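Local coordinates for major capsid protein (Faustovirus, PDB 5J7O), which forms, as a trimer of double jelly-roll subunits, the building block of the capsid shell of a large double-stranded DNA virus, at residues I207-K211 with F212-D216; F217-T220 with G221-R224; R546-I549 with P550-G554. All blocks are in the same frame, centred on the assembly; numbering follows the deposited sequence.

Contact 1 (I207-K211 with F212-D216)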
ATOM      1  N   ILE B 207     -14.744 -10.715 -10.937  1.00 36.07           N
ATOM      2  CA  ILE B 207     -14.313 -10.442  -9.570  1.00 36.91           C
ATOM      3  C   ILE B 207     -13.238 -11.429  -9.129  1.00 39.54           C
ATOM      4  O   ILE B 207     -12.411 -11.102  -8.274  1.00 41.83           O
ATOM      5  CB  ILE B 207     -15.507 -10.441  -8.598  1.00 35.62           C
ATOM      6  CG1 ILE B 207     -16.118 -11.837  -8.468  1.00 36.45           C
ATOM      7  CG2 ILE B 207     -16.550  -9.442  -9.051  1.00 34.85           C
ATOM      8  CD1 ILE B 207     -17.172 -11.941  -7.387  1.00 36.26           C
ATOM      9  N   MET B 208     -13.221 -12.639  -9.696  1.00 38.22           N
ATOM     10  CA  MET B 208     -12.113 -13.550  -9.430  1.00 39.16           C
ATOM     11  C   MET B 208     -10.809 -12.992  -9.981  1.00 39.60           C
ATOM     12  O   MET B 208      -9.759 -13.085  -9.333  1.00 38.99           O
ATOM     13  CB  MET B 208     -12.401 -14.928 -10.025  1.00 40.04           C
ATOM     14  CG  MET B 208     -13.531 -15.683  -9.345  1.00 41.09           C
ATOM     15  SD  MET B 208     -13.246 -15.942  -7.585  1.00 42.01           S
ATOM     16  CE  MET B 208     -14.611 -17.029  -7.180  1.00 42.68           C
ATOM     17  N   TYR B 209     -10.857 -12.402 -11.178  1.00 38.93           N
ATOM     18  CA  TYR B 209      -9.681 -11.742 -11.733  1.00 36.76           C
ATOM     19  C   TYR B 209      -9.289 -10.531 -10.897  1.00 36.13           C
ATOM     20  O   TYR B 209      -8.098 -10.286 -10.668  1.00 35.94           O
ATOM     21  CB  TYR B 209      -9.948 -11.332 -13.182  1.00 35.79           C
ATOM     22  CG  TYR B 209      -8.755 -10.735 -13.895  1.00 36.55           C
ATOM     23  CD1 TYR B 209      -8.426  -9.392 -13.744  1.00 35.29           C
ATOM     24  CD2 TYR B 209      -7.963 -11.511 -14.732  1.00 37.33           C
ATOM     25  CE1 TYR B 209      -7.340  -8.844 -14.393  1.00 35.52           C
ATOM     26  CE2 TYR B 209      -6.874 -10.970 -15.389  1.00 35.66           C
ATOM     27  CZ  TYR B 209      -6.568  -9.637 -15.216  1.00 34.55           C
ATOM     28  OH  TYR B 209      -5.486  -9.092 -15.866  1.00 33.68           O
ATOM     29  N   ASN B 210     -10.278  -9.759 -10.441  1.00 36.47           N
ATOM     30  CA  ASN B 210      -9.995  -8.602  -9.597  1.00 35.56           C
ATOM     31  C   ASN B 210      -9.256  -9.007  -8.327  1.00 34.67           C
ATOM     32  O   ASN B 210      -8.438  -8.238  -7.811  1.00 34.49           O
ATOM     33  CB  ASN B 210     -11.303  -7.884  -9.256  1.00 38.05           C
ATOM     34  CG  ASN B 210     -11.103  -6.705  -8.323  1.00 41.84           C
ATOM     35  OD1 ASN B 210     -10.544  -5.679  -8.709  1.00 42.92           O
ATOM     36  ND2 ASN B 210     -11.581  -6.840  -7.092  1.00 43.63           N
ATOM     37  N   LYS B 211      -9.514 -10.216  -7.824  1.00 34.02           N
ATOM     38  CA  LYS B 211      -8.909 -10.644  -6.570  1.00 32.73           C
ATOM     39  C   LYS B 211      -7.538 -11.282  -6.768  1.00 33.64           C
ATOM     40  O   LYS B 211      -6.678 -11.169  -5.888  1.00 35.35           O
ATOM     41  CB  LYS B 211      -9.834 -11.631  -5.850  1.00 30.55           C
ATOM     42  CG  LYS B 211     -11.203 -11.072  -5.462  1.00 27.02           C
ATOM     43  CD  LYS B 211     -12.138 -12.184  -4.999  1.00 25.91           C
ATOM     44  CE  LYS B 211     -13.597 -11.745  -5.011  1.00 27.05           C
ATOM     45  NZ  LYS B 211     -13.885 -10.673  -4.016  1.00 25.21           N
ATOM     46  N   PHE B 212      -7.303 -11.937  -7.907  1.00 33.40           N
ATOM     47  CA  PHE B 212      -6.141 -12.803  -8.058  1.00 34.28           C
ATOM     48  C   PHE B 212      -5.098 -12.319  -9.054  1.00 35.77           C
ATOM     49  O   PHE B 212      -3.981 -12.843  -9.041  1.00 35.58           O
ATOM     50  CB  PHE B 212      -6.580 -14.216  -8.474  1.00 33.49           C
ATOM     51  CG  PHE B 212      -7.123 -15.041  -7.346  1.00 33.94           C
ATOM     52  CD1 PHE B 212      -6.273 -15.615  -6.415  1.00 34.70           C
ATOM     53  CD2 PHE B 212      -8.485 -15.256  -7.226  1.00 32.92           C
ATOM     54  CE1 PHE B 212      -6.774 -16.380  -5.378  1.00 34.59           C
ATOM     55  CE2 PHE B 212      -8.992 -16.021  -6.194  1.00 34.12           C
ATOM     56  CZ  PHE B 212      -8.135 -16.583  -5.268  1.00 34.40           C
ATOM     57  N   HIS B 213      -5.414 -11.356  -9.924  1.00 36.11           N
ATOM     58  CA  HIS B 213      -4.495 -11.067 -11.020  1.00 35.62           C
ATOM     59  C   HIS B 213      -4.277  -9.574 -11.225  1.00 37.95           C
ATOM     60  O   HIS B 213      -3.949  -9.141 -12.335  1.00 39.34           O
ATOM     61  CB  HIS B 213      -4.987 -11.707 -12.318  1.00 33.70           C
ATOM     62  CG  HIS B 213      -5.226 -13.180 -12.208  1.00 34.09           C
ATOM     63  ND1 HIS B 213      -4.220 -14.075 -11.912  1.00 34.08           N
ATOM     64  CD2 HIS B 213      -6.355 -13.913 -12.344  1.00 35.17           C
ATOM     65  CE1 HIS B 213      -4.720 -15.297 -11.874  1.00 34.86           C
ATOM     66  NE2 HIS B 213      -6.013 -15.227 -12.133  1.00 35.16           N
ATOM     67  N   VAL B 214      -4.443  -8.772 -10.179  1.00 39.67           N
ATOM     68  CA  VAL B 214      -4.147  -7.345 -10.275  1.00 39.19           C
ATOM     69  C   VAL B 214      -3.126  -6.982  -9.203  1.00 39.77           C
ATOM     70  O   VAL B 214      -3.509  -6.581  -8.093  1.00 38.13           O
ATOM     71  CB  VAL B 214      -5.416  -6.488 -10.147  1.00 36.78           C
ATOM     72  CG1 VAL B 214      -5.098  -5.037 -10.468  1.00 36.23           C
ATOM     73  CG2 VAL B 214      -6.514  -7.012 -11.060  1.00 38.24           C
ATOM     74  N   PRO B 215      -1.831  -7.113  -9.479  1.00 41.65           N
ATOM     75  CA  PRO B 215      -0.817  -6.690  -8.508  1.00 43.06           C
ATOM     76  C   PRO B 215      -0.855  -5.185  -8.295  1.00 45.95           C
ATOM     77  O   PRO B 215      -1.542  -4.438  -8.996  1.00 47.34           O
ATOM     78  CB  PRO B 215       0.502  -7.140  -9.143  1.00 42.22           C
ATOM     79  CG  PRO B 215       0.194  -7.282 -10.598  1.00 41.30           C
ATOM     80  CD  PRO B 215      -1.233  -7.717 -10.682  1.00 40.88           C
ATOM     81  N   ASP B 216      -0.087  -4.738  -7.300  1.00 46.75           N
ATOM     82  CA  ASP B 216      -0.168  -3.341  -6.890  1.00 47.57           C
ATOM     83  C   ASP B 216       0.372  -2.393  -7.954  1.00 44.16           C
ATOM     84  O   ASP B 216      -0.068  -1.239  -8.022  1.00 43.58           O
ATOM     85  CB  ASP B 216       0.567  -3.136  -5.568  1.00 52.89           C
ATOM     86  CG  ASP B 216      -0.347  -3.288  -4.368  1.00 60.12           C
ATOM     87  OD1 ASP B 216       0.152  -3.624  -3.273  1.00 65.16           O
ATOM     88  OD2 ASP B 216      -1.568  -3.071  -4.521  1.00 63.56           O
TER

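Contact 2 (F217-T220 with G221-R224)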
ATOM      1  N   PHE B 217       1.309  -2.841  -8.794  1.00 40.95           N
ATOM      2  CA  PHE B 217       1.800  -1.954  -9.842  1.00 38.40           C
ATOM      3  C   PHE B 217       0.810  -1.789 -10.990  1.00 38.30           C
ATOM      4  O   PHE B 217       1.068  -0.991 -11.899  1.00 37.62           O
ATOM      5  CB  PHE B 217       3.166  -2.425 -10.371  1.00 34.03           C
ATOM      6  CG  PHE B 217       3.217  -3.872 -10.787  1.00 30.67           C
ATOM      7  CD1 PHE B 217       2.759  -4.268 -12.032  1.00 28.71           C
ATOM      8  CD2 PHE B 217       3.775  -4.825  -9.949  1.00 27.85           C
ATOM      9  CE1 PHE B 217       2.824  -5.591 -12.422  1.00 27.01           C
ATOM     10  CE2 PHE B 217       3.843  -6.150 -10.334  1.00 27.10           C
ATOM     11  CZ  PHE B 217       3.370  -6.533 -11.573  1.00 27.68           C
ATOM     12  N   LYS B 218      -0.318  -2.498 -10.960  1.00 36.12           N
ATOM     13  CA  LYS B 218      -1.385  -2.319 -11.933  1.00 34.19           C
ATOM     14  C   LYS B 218      -2.703  -1.896 -11.301  1.00 37.39           C
ATOM     15  O   LYS B 218      -3.681  -1.692 -12.029  1.00 41.04           O
ATOM     16  CB  LYS B 218      -1.614  -3.613 -12.726  1.00 31.82           C
ATOM     17  CG  LYS B 218      -0.405  -4.137 -13.479  1.00 33.04           C
ATOM     18  CD  LYS B 218      -0.099  -3.302 -14.709  1.00 32.82           C
ATOM     19  CE  LYS B 218       1.007  -3.944 -15.532  1.00 31.81           C
ATOM     20  NZ  LYS B 218       1.341  -3.152 -16.748  1.00 24.75           N
ATOM     21  N   LEU B 219      -2.760  -1.748  -9.973  1.00 35.00           N
ATOM     22  CA  LEU B 219      -4.046  -1.621  -9.296  1.00 32.97           C
ATOM     23  C   LEU B 219      -4.697  -0.265  -9.549  1.00 30.04           C
ATOM     24  O   LEU B 219      -5.904  -0.194  -9.810  1.00 27.55           O
ATOM     25  CB  LEU B 219      -3.878  -1.859  -7.795  1.00 33.38           C
ATOM     26  CG  LEU B 219      -5.190  -1.923  -7.011  1.00 34.27           C
ATOM     27  CD1 LEU B 219      -6.106  -2.982  -7.602  1.00 34.45           C
ATOM     28  CD2 LEU B 219      -4.927  -2.203  -5.542  1.00 34.15           C
ATOM     29  N   THR B 220      -3.926   0.822  -9.459  1.00 28.59           N
ATOM     30  CA  THR B 220      -4.503   2.155  -9.621  1.00 31.80           C
ATOM     31  C   THR B 220      -5.145   2.315 -10.996  1.00 34.65           C
ATOM     32  O   THR B 220      -6.279   2.791 -11.112  1.00 36.07           O
ATOM     33  CB  THR B 220      -3.436   3.226  -9.392  1.00 33.01           C
ATOM     34  OG1 THR B 220      -3.129   3.305  -7.994  1.00 34.72           O
ATOM     35  CG2 THR B 220      -3.919   4.586  -9.877  1.00 31.26           C
ATOM     36  N   GLY B 221      -4.434   1.912 -12.051  1.00 34.28           N
ATOM     37  CA  GLY B 221      -5.017   1.968 -13.380  1.00 32.90           C
ATOM     38  C   GLY B 221      -6.192   1.024 -13.539  1.00 33.50           C
ATOM     39  O   GLY B 221      -7.181   1.354 -14.197  1.00 36.98           O
ATOM     40  N   TRP B 222      -6.103  -0.162 -12.932  1.00 32.05           N
ATOM     41  CA  TRP B 222      -7.200  -1.124 -12.992  1.00 29.59           C
ATOM     42  C   TRP B 222      -8.468  -0.552 -12.370  1.00 28.51           C
ATOM     43  O   TRP B 222      -9.556  -0.648 -12.950  1.00 28.76           O
ATOM     44  CB  TRP B 222      -6.784  -2.421 -12.295  1.00 27.59           C
ATOM     45  CG  TRP B 222      -7.885  -3.424 -12.100  1.00 26.75           C
ATOM     46  CD1 TRP B 222      -8.500  -3.744 -10.926  1.00 27.97           C
ATOM     47  CD2 TRP B 222      -8.486  -4.250 -13.105  1.00 27.22           C
ATOM     48  NE1 TRP B 222      -9.451  -4.713 -11.137  1.00 28.24           N
ATOM     49  CE2 TRP B 222      -9.463  -5.040 -12.468  1.00 28.37           C
ATOM     50  CE3 TRP B 222      -8.299  -4.394 -14.483  1.00 27.10           C
ATOM     51  CZ2 TRP B 222     -10.248  -5.960 -13.159  1.00 29.04           C
ATOM     52  CZ3 TRP B 222      -9.079  -5.309 -15.167  1.00 27.30           C
ATOM     53  CH2 TRP B 222     -10.040  -6.080 -14.506  1.00 27.32           C
ATOM     54  N   LYS B 223      -8.345   0.058 -11.188  1.00 27.77           N
ATOM     55  CA  LYS B 223      -9.508   0.647 -10.532  1.00 27.42           C
ATOM     56  C   LYS B 223     -10.114   1.763 -11.374  1.00 28.89           C
ATOM     57  O   LYS B 223     -11.342   1.899 -11.447  1.00 27.81           O
ATOM     58  CB  LYS B 223      -9.125   1.169  -9.148  1.00 25.48           C
ATOM     59  CG  LYS B 223      -8.907   0.078  -8.112  1.00 26.16           C
ATOM     60  CD  LYS B 223      -8.621   0.671  -6.742  1.00 25.07           C
ATOM     61  CE  LYS B 223      -8.629  -0.403  -5.666  1.00 24.72           C
ATOM     62  NZ  LYS B 223      -8.317   0.156  -4.320  1.00 26.50           N
ATOM     63  N   ARG B 224      -9.272   2.572 -12.021  1.00 31.00           N
ATOM     64  CA  ARG B 224      -9.791   3.656 -12.849  1.00 32.93           C
ATOM     65  C   ARG B 224     -10.475   3.128 -14.104  1.00 32.19           C
ATOM     66  O   ARG B 224     -11.404   3.764 -14.614  1.00 36.53           O
ATOM     67  CB  ARG B 224      -8.667   4.623 -13.222  1.00 34.32           C
ATOM     68  CG  ARG B 224      -8.029   5.324 -12.032  1.00 34.25           C
ATOM     69  CD  ARG B 224      -7.457   6.676 -12.429  1.00 34.92           C
ATOM     70  NE  ARG B 224      -6.900   7.393 -11.284  1.00 36.31           N
ATOM     71  CZ  ARG B 224      -5.627   7.760 -11.175  1.00 36.30           C
ATOM     72  NH1 ARG B 224      -4.770   7.490 -12.149  1.00 37.78           N
ATOM     73  NH2 ARG B 224      -5.213   8.407 -10.095  1.00 35.94           N
TER

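Contact 3 (R546-I549 with P550-G554)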
ATOM      1  N   ARG B 546      -6.429 -20.296   0.135  1.00 33.13           N
ATOM      2  CA  ARG B 546      -6.498 -18.845   0.035  1.00 33.95           C
ATOM      3  C   ARG B 546      -5.136 -18.185   0.197  1.00 33.47           C
ATOM      4  O   ARG B 546      -4.812 -17.246  -0.537  1.00 31.72           O
ATOM      5  CB  ARG B 546      -7.459 -18.284   1.084  1.00 33.97           C
ATOM      6  CG  ARG B 546      -7.546 -16.767   1.081  1.00 32.72           C
ATOM      7  CD  ARG B 546      -8.207 -16.270   2.347  1.00 33.19           C
ATOM      8  NE  ARG B 546      -7.412 -16.590   3.528  1.00 32.26           N
ATOM      9  CZ  ARG B 546      -7.928 -16.868   4.720  1.00 32.16           C
ATOM     10  NH1 ARG B 546      -9.243 -16.881   4.885  1.00 32.86           N
ATOM     11  NH2 ARG B 546      -7.131 -17.145   5.741  1.00 33.04           N
ATOM     12  N   ASP B 547      -4.330 -18.657   1.146  1.00 34.78           N
ATOM     13  CA  ASP B 547      -3.076 -18.003   1.492  1.00 36.34           C
ATOM     14  C   ASP B 547      -1.847 -18.730   0.962  1.00 35.86           C
ATOM     15  O   ASP B 547      -0.968 -18.096   0.372  1.00 36.36           O
ATOM     16  CB  ASP B 547      -2.972 -17.849   3.015  1.00 38.49           C
ATOM     17  CG  ASP B 547      -4.144 -17.089   3.601  1.00 41.52           C
ATOM     18  OD1 ASP B 547      -4.736 -16.262   2.878  1.00 41.15           O
ATOM     19  OD2 ASP B 547      -4.474 -17.321   4.782  1.00 45.26           O
ATOM     20  N   TYR B 548      -1.757 -20.048   1.151  1.00 34.10           N
ATOM     21  CA  TYR B 548      -0.519 -20.741   0.805  1.00 33.32           C
ATOM     22  C   TYR B 548      -0.352 -20.882  -0.704  1.00 32.31           C
ATOM     23  O   TYR B 548       0.698 -20.533  -1.254  1.00 32.17           O
ATOM     24  CB  TYR B 548      -0.458 -22.114   1.469  1.00 32.77           C
ATOM     25  CG  TYR B 548       0.782 -22.862   1.051  1.00 34.24           C
ATOM     26  CD1 TYR B 548       0.704 -23.996   0.254  1.00 35.21           C
ATOM     27  CD2 TYR B 548       2.040 -22.402   1.416  1.00 35.04           C
ATOM     28  CE1 TYR B 548       1.846 -24.667  -0.142  1.00 35.22           C
ATOM     29  CE2 TYR B 548       3.183 -23.061   1.023  1.00 35.08           C
ATOM     30  CZ  TYR B 548       3.082 -24.194   0.247  1.00 35.63           C
ATOM     31  OH  TYR B 548       4.224 -24.853  -0.143  1.00 37.95           O
ATOM     32  N   ILE B 549      -1.369 -21.415  -1.388  1.00 30.50           N
ATOM     33  CA  ILE B 549      -1.241 -21.667  -2.826  1.00 32.29           C
ATOM     34  C   ILE B 549      -0.984 -20.387  -3.616  1.00 32.70           C
ATOM     35  O   ILE B 549      -0.052 -20.374  -4.437  1.00 33.05           O
ATOM     36  CB  ILE B 549      -2.462 -22.452  -3.338  1.00 32.65           C
ATOM     37  CG1 ILE B 549      -2.395 -23.906  -2.865  1.00 34.28           C
ATOM     38  CG2 ILE B 549      -2.549 -22.383  -4.857  1.00 30.45           C
ATOM     39  CD1 ILE B 549      -3.527 -24.772  -3.379  1.00 35.48           C
ATOM     40  N   PRO B 550      -1.742 -19.297  -3.434  1.00 31.93           N
ATOM     41  CA  PRO B 550      -1.408 -18.070  -4.178  1.00 30.75           C
ATOM     42  C   PRO B 550      -0.058 -17.482  -3.805  1.00 30.23           C
ATOM     43  O   PRO B 550       0.562 -16.809  -4.638  1.00 28.95           O
ATOM     44  CB  PRO B 550      -2.559 -17.119  -3.820  1.00 30.43           C
ATOM     45  CG  PRO B 550      -3.675 -18.015  -3.411  1.00 29.55           C
ATOM     46  CD  PRO B 550      -3.007 -19.142  -2.693  1.00 29.01           C
ATOM     47  N   TRP B 551       0.420 -17.714  -2.580  1.00 30.38           N
ATOM     48  CA  TRP B 551       1.740 -17.218  -2.201  1.00 29.71           C
ATOM     49  C   TRP B 551       2.844 -17.972  -2.928  1.00 32.89           C
ATOM     50  O   TRP B 551       3.800 -17.362  -3.424  1.00 35.67           O
ATOM     51  CB  TRP B 551       1.933 -17.324  -0.687  1.00 28.81           C
ATOM     52  CG  TRP B 551       3.345 -17.058  -0.240  1.00 30.62           C
ATOM     53  CD1 TRP B 551       3.903 -15.843   0.036  1.00 31.30           C
ATOM     54  CD2 TRP B 551       4.376 -18.031  -0.021  1.00 30.70           C
ATOM     55  NE1 TRP B 551       5.217 -15.999   0.412  1.00 32.89           N
ATOM     56  CE2 TRP B 551       5.530 -17.333   0.385  1.00 31.44           C
ATOM     57  CE3 TRP B 551       4.432 -19.423  -0.128  1.00 31.77           C
ATOM     58  CZ2 TRP B 551       6.728 -17.981   0.682  1.00 31.48           C
ATOM     59  CZ3 TRP B 551       5.620 -20.064   0.167  1.00 30.73           C
ATOM     60  CH2 TRP B 551       6.752 -19.344   0.567  1.00 30.75           C
ATOM     61  N   ASN B 552       2.725 -19.297  -3.015  1.00 31.94           N
ATOM     62  CA  ASN B 552       3.820 -20.116  -3.523  1.00 30.72           C
ATOM     63  C   ASN B 552       3.914 -20.057  -5.044  1.00 29.18           C
ATOM     64  O   ASN B 552       5.006 -19.891  -5.597  1.00 31.60           O
ATOM     65  CB  ASN B 552       3.647 -21.562  -3.051  1.00 30.81           C
ATOM     66  CG  ASN B 552       4.801 -22.454  -3.467  1.00 31.49           C
ATOM     67  OD1 ASN B 552       5.900 -22.359  -2.923  1.00 31.64           O
ATOM     68  ND2 ASN B 552       4.552 -23.336  -4.429  1.00 32.14           N
ATOM     69  N   TYR B 553       2.785 -20.181  -5.732  1.00 28.06           N
ATOM     70  CA  TYR B 553       2.761 -20.347  -7.177  1.00 28.77           C
ATOM     71  C   TYR B 553       2.525 -19.024  -7.896  1.00 29.26           C
ATOM     72  O   TYR B 553       2.091 -18.031  -7.306  1.00 29.79           O
ATOM     73  CB  TYR B 553       1.669 -21.339  -7.586  1.00 28.75           C
ATOM     74  CG  TYR B 553       1.898 -22.760  -7.126  1.00 30.55           C
ATOM     75  CD1 TYR B 553       1.449 -23.191  -5.885  1.00 30.72           C
ATOM     76  CD2 TYR B 553       2.550 -23.676  -7.941  1.00 29.76           C
ATOM     77  CE1 TYR B 553       1.650 -24.492  -5.467  1.00 31.69           C
ATOM     78  CE2 TYR B 553       2.755 -24.977  -7.531  1.00 30.96           C
ATOM     79  CZ  TYR B 553       2.304 -25.381  -6.294  1.00 32.37           C
ATOM     80  OH  TYR B 553       2.507 -26.678  -5.881  1.00 32.39           O
ATOM     81  N   GLY B 554       2.824 -19.027  -9.196  1.00 28.94           N
ATOM     82  CA  GLY B 554       2.382 -17.986 -10.098  1.00 29.23           C
ATOM     83  C   GLY B 554       3.248 -16.748 -10.173  1.00 32.50           C
ATOM     84  O   GLY B 554       3.167 -16.023 -11.173  1.00 37.35           O
TER

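Contact 1 (I207-K211 with F212-D216)
Tyr209 and His213, one turn apart where helix 203-212 runs out, make the dense part of this contact. His213 CB sits over one face of the phenol ring, 3.8 Å from its centroid and 16° off the ring normal, a CH-pi contact. The imidazole itself continues past the ring's CD2 side, with the two planes 52° apart. Tyr209 CG stands opposite its backbone N (chi1 -175°), which carries the ring across the side chains of His213 and Val214, where CE1 meets Val214 CG2 at 3.9 Å. The backbone frays here: within this stretch Phe212 N makes two weak bonds, to Met208 O and Tyr209 O, whereas His213 N reaches Tyr209 O at 3.0 Å. His213 then leaves helical geometry, and the chain passes through Val214 and Pro215 into helix 216-225, a short turn linking successive helices within the first part of a double jelly-roll subunit. Both imidazole nitrogens are occupied, NE2 by the hydroxyl of Tyr448 and ND1 by the carbonyl of Asn557, which fixes the rotation of the ring under Phe212 CB. The other side of the helix end is looser. Met208 SD comes no nearer than 4.5 Å to Phe212 CE2, and the Phe212 ring turns instead toward Tyr448 and Phe568. Lys211 sends its amino group away to a salt bridge with Asp563, while the partly exposed Asn210 holds Trp222 NE1 through OD1.

Contact 2 (F217-T220 with G221-R224)
Leu219 swings its CG anti to the backbone N (chi1 -173°) while Lys223, one turn on, keeps CG beside its own N (chi1 -74°), and these opposite choices bring the two chains together on one side of the helix. The lysine runs extended beyond CG, so that its CE passes Leu219 CG at 4.0 Å; the aliphatic part of a charged chain here does the work of an apolar one. Leu219 CD1 also approaches the indole of Trp222, 4.2 Å from its CD1, meeting the ring obliquely.

A second pair repeats the one-turn spacing on another side. Thr220 and Arg224 lie alongside each other, pointing the same way, and the methyl CG2 of the threonine sits over one face of the guanidinium, 3.8 Å from NH1 and displaced toward the rim of the group. The polar ends turn to the second subunit, where Gln562 accepts from Arg224 NH2 through its main-chain O and bonds Thr220 OG1 through OE1. Regular alpha-helical bonding underlies both pairs. Lys223 N donates to Leu219 O at 2.8 Å, nearly straight at 166°, and longer bonds join Trp222 N to Lys218 O (3.0 Å) and Arg224 N to Thr220 O (3.1 Å).

Lys218 extends away from the helix, and its NZ is held by the main-chain oxygens of Pro550 and Leu558 of the second subunit, a use of lysine to bind carbonyls across a trimer interface. Helix 216-225 thus lies between two neighbours: Trp222 and Leu219 pack back onto Val214 of the turn that follows helix 203-212, the indole also meeting the Tyr209 ring, while Thr220 and Arg224 meet the loop before strand 567-570 of the second subunit and Lys218 reaches both that loop and the end of that subunit's helix 542-552.

Contact 3 (R546-I549 with P550-G554)
After a wider pi-type turn and a kink at Pro550, whose nitrogen has no hydrogen to offer, alpha-type spacing resumes at Trp551, whose N reaches Asp547 O in a bent 141° bond, and the bonds straighten as Tyr548 O receives Asn552 N at 3.0 Å and Ile549 O receives Tyr553 N at 3.1 Å. This proline-kinked end of helix 542-552 belongs to the family's Hexon-clan capsid fold and follows strand 534-541 of a jelly-roll sheet. In place of a donor, Pro550 sets its CG 3.2 Å from Arg546 O. The side chains sort by face. Tyr548 and Trp551 cross at a slant, CE2 to CZ3 at 4.0 Å, and the indole continues onto Trp222 of the third subunit. Asn552 runs beside Tyr548, its amide only 17° from the plane of the phenol, whose hydroxyl bonds Asp102 of that subunit. Toward its own chain, Ile549 faces Phe568 and Asn570 of strand 567-570, and its CG2 lies 4.2 Å from Tyr553 CD1. Arg546 grips its neighbour Asp547 side-on, one nitrogen to each carboxylate oxygen, while NH1 turns to Glu522; Arg546 thus faces two carboxylates, which probably offset its charge in this buried place. At the helix end the Tyr553 ring is flanked in two ways: Ile549 O approaches its edge in plane, 3.5 Å from CD1, and Asn552 ND2 stands 3.3 Å above one face.

Contacts 1 and 2 hold successive helices, 203-212 and 216-225, and touch directly, by one polar bond and by apolar packing at the turn between the helices. Contact 3, on helix 542-552, meets contact 1 within the chain through Phe212 and Pro550, but comes no nearer than about 10 Å to contact 2. Trimer assembly closes that gap, since Lys218 and Trp222 of one subunit meet Pro550 and Trp551 of another. Contact 3 is buried and mixes aromatic and apolar packing with a buried salt bridge; the other two are partly buried. Contact 1 joins a frayed helix end to a turn, whereas contact 2 pairs aliphatic and charged chains along helix 216-225.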